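Local structure of mandelate racemase/muconate lactonizing enzyme/Enolase superfamily (Rhodobacter sphaeroides, 2HZG) at residues M261-M266 with Q295-T300. The protein belongs to the enolase superfamily, whose members pair an N-terminal capping domain with a metal-binding TIM-type barrel. Numbering follows the deposited sequence.
Sequences MAQHLM and QARGIT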
loop_
_atom_site.group_PDB
_atom_site.type_symbol
_atom_site.label_atom_id
_atom_site.label_comp_id
_atom_site.label_asym_id
_atom_site.label_seq_id
_atom_site.Cartn_x
_atom_site.Cartn_y
_atom_site.Cartn_z
ATOM N N MET A 261 8.087 1.839 -5.927
ATOM C CA MET A 261 8.247 0.410 -5.597
ATOM C C MET A 261 9.006 -0.347 -6.707
ATOM O O MET A 261 9.900 -1.148 -6.424
ATOM C CB MET A 261 6.901 -0.242 -5.344
ATOM C CG MET A 261 6.258 0.205 -4.047
ATOM S SD MET A 261 4.725 -0.669 -3.749
ATOM C CE MET A 261 5.261 -2.364 -3.433
ATOM N N ALA A 262 8.674 -0.062 -7.961
ATOM C CA ALA A 262 9.378 -0.667 -9.090
ATOM C C ALA A 262 10.804 -0.101 -9.208
ATOM O O ALA A 262 11.769 -0.866 -9.359
ATOM C CB ALA A 262 8.601 -0.460 -10.381
ATOM N N GLN A 263 10.946 1.230 -9.135
ATOM C CA GLN A 263 12.289 1.817 -9.216
ATOM C C GLN A 263 13.231 1.325 -8.119
ATOM O O GLN A 263 14.402 1.058 -8.378
ATOM C CB GLN A 263 12.259 3.341 -9.201
ATOM C CG GLN A 263 13.606 3.910 -9.622
ATOM C CD GLN A 263 13.667 5.417 -9.486
ATOM O OE1 GLN A 263 13.843 6.121 -10.475
ATOM N NE2 GLN A 263 13.513 5.915 -8.269
ATOM N N HIS A 264 12.713 1.229 -6.899
ATOM C CA HIS A 264 13.515 0.736 -5.772
ATOM C C HIS A 264 13.935 -0.712 -5.937
ATOM O O HIS A 264 15.070 -1.074 -5.612
ATOM C CB HIS A 264 12.772 0.919 -4.450
ATOM C CG HIS A 264 12.541 2.355 -4.088
ATOM N ND1 HIS A 264 11.610 2.745 -3.150
ATOM C CD2 HIS A 264 13.119 3.491 -4.541
ATOM C CE1 HIS A 264 11.626 4.062 -3.039
ATOM N NE2 HIS A 264 12.523 4.538 -3.883
ATOM N N LEU A 265 13.020 -1.547 -6.427
ATOM C CA LEU A 265 13.368 -2.933 -6.737
ATOM C C LEU A 265 14.490 -3.005 -7.763
ATOM O O LEU A 265 15.437 -3.783 -7.584
ATOM C CB LEU A 265 12.135 -3.733 -7.215
ATOM C CG LEU A 265 12.341 -5.244 -7.373
ATOM C CD1 LEU A 265 12.673 -5.946 -6.045
ATOM C CD2 LEU A 265 11.066 -5.817 -7.987
ATOM N N MET A 266 14.413 -2.194 -8.821
ATOM C CA MET A 266 15.529 -2.155 -9.799
ATOM C C MET A 266 16.827 -1.636 -9.193
ATOM O O MET A 266 17.890 -2.218 -9.412
ATOM C CB MET A 266 15.181 -1.345 -11.035
ATOM C CG MET A 266 14.027 -1.944 -11.823
ATOM S SD MET A 266 13.705 -1.044 -13.352
ATOM C CE MET A 266 12.865 0.404 -12.737
ATOM N N GLN A 295 14.602 0.923 -19.226
ATOM C CA GLN A 295 15.446 1.218 -20.393
ATOM C C GLN A 295 16.722 1.959 -20.003
ATOM O O GLN A 295 17.815 1.577 -20.431
ATOM C CB GLN A 295 14.673 2.052 -21.428
ATOM C CG GLN A 295 13.656 1.255 -22.234
ATOM C CD GLN A 295 14.311 0.345 -23.255
ATOM O OE1 GLN A 295 14.721 0.796 -24.315
ATOM N NE2 GLN A 295 14.422 -0.941 -22.934
ATOM N N ALA A 296 16.593 3.009 -19.190
ATOM C CA ALA A 296 17.767 3.755 -18.714
ATOM C C ALA A 296 18.774 2.854 -17.971
ATOM O O ALA A 296 19.994 3.089 -18.035
ATOM C CB ALA A 296 17.341 4.891 -17.839
ATOM N N ARG A 297 18.254 1.817 -17.297
ATOM C CA ARG A 297 19.042 0.878 -16.504
ATOM C C ARG A 297 19.468 -0.385 -17.235
ATOM O O ARG A 297 20.253 -1.167 -16.705
ATOM C CB ARG A 297 18.251 0.459 -15.267
ATOM C CG ARG A 297 18.223 1.490 -14.179
ATOM C CD ARG A 297 16.909 1.418 -13.418
ATOM N NE ARG A 297 16.861 2.427 -12.356
ATOM C CZ ARG A 297 16.508 3.695 -12.525
ATOM N NH1 ARG A 297 16.546 4.511 -11.487
ATOM N NH2 ARG A 297 16.143 4.159 -13.718
ATOM N N GLY A 298 18.920 -0.623 -18.422
ATOM C CA GLY A 298 19.247 -1.829 -19.163
ATOM C C GLY A 298 18.643 -3.063 -18.515
ATOM O O GLY A 298 19.161 -4.173 -18.664
ATOM N N ILE A 299 17.546 -2.857 -17.788
ATOM C CA ILE A 299 16.781 -3.946 -17.182
ATOM C C ILE A 299 15.602 -4.319 -18.087
ATOM O O ILE A 299 14.846 -3.458 -18.520
ATOM C CB ILE A 299 16.314 -3.579 -15.734
ATOM C CG1 ILE A 299 17.549 -3.367 -14.830
ATOM C CG2 ILE A 299 15.370 -4.672 -15.151
ATOM C CD1 ILE A 299 17.259 -2.738 -13.480
ATOM N N THR A 300 15.457 -5.608 -18.371
ATOM C CA THR A 300 14.337 -6.115 -19.154
ATOM C C THR A 300 12.994 -5.881 -18.457
ATOM O O THR A 300 12.805 -6.248 -17.298
ATOM C CB THR A 300 14.489 -7.609 -19.463
ATOM O OG1 THR A 300 15.749 -7.838 -20.100
ATOM C CG2 THR A 300 13.331 -8.104 -20.399
#
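The Arg297 guanidinium and the Gln263 amide meet with their planes 26° apart, and the approach is oblique. Gln263 OE1 lies 3.3 Å from Arg297 NH1, and Gln263 CG comes almost as near, at 3.5 Å from the same nitrogen. Gln263 gets there as an extended arm, its CG anti to the backbone N (chi1 -166°), which brings the amide forward although its first bond does not aim at the partner. The strongest polar partner of Arg297 is Asp267, in a salt bridge to NE, while NH2 donates to the carbonyl O of Ala293; together they probably fix the rotation of the group. Behind the charged end, the methylene stem suits an apolar neighbour: CD packs 4.0 Å from Met266 SD. Met266 is buried, and its flexible, unbranched thioether, bent at the last torsion, lies against Val290 and Ala293 of helix 284-297. Its CB meets Ile299 CD1 at 3.5 Å, a tight contact; the long CG1-CD1 arm of isoleucine, with CG1 anti to the carbonyl carbon, carries that methyl onto Met266. Gly298, with phi 71°, closes helix 284-297 in a Schellman motif, a conformation easy for a residue without a side chain. Thus two neighbouring outer helices of the TIM-type barrel, 259-268 and 284-297, pack together at the alpha-to-beta turn that joins successive beta/alpha elements, here leading into strand 300-303.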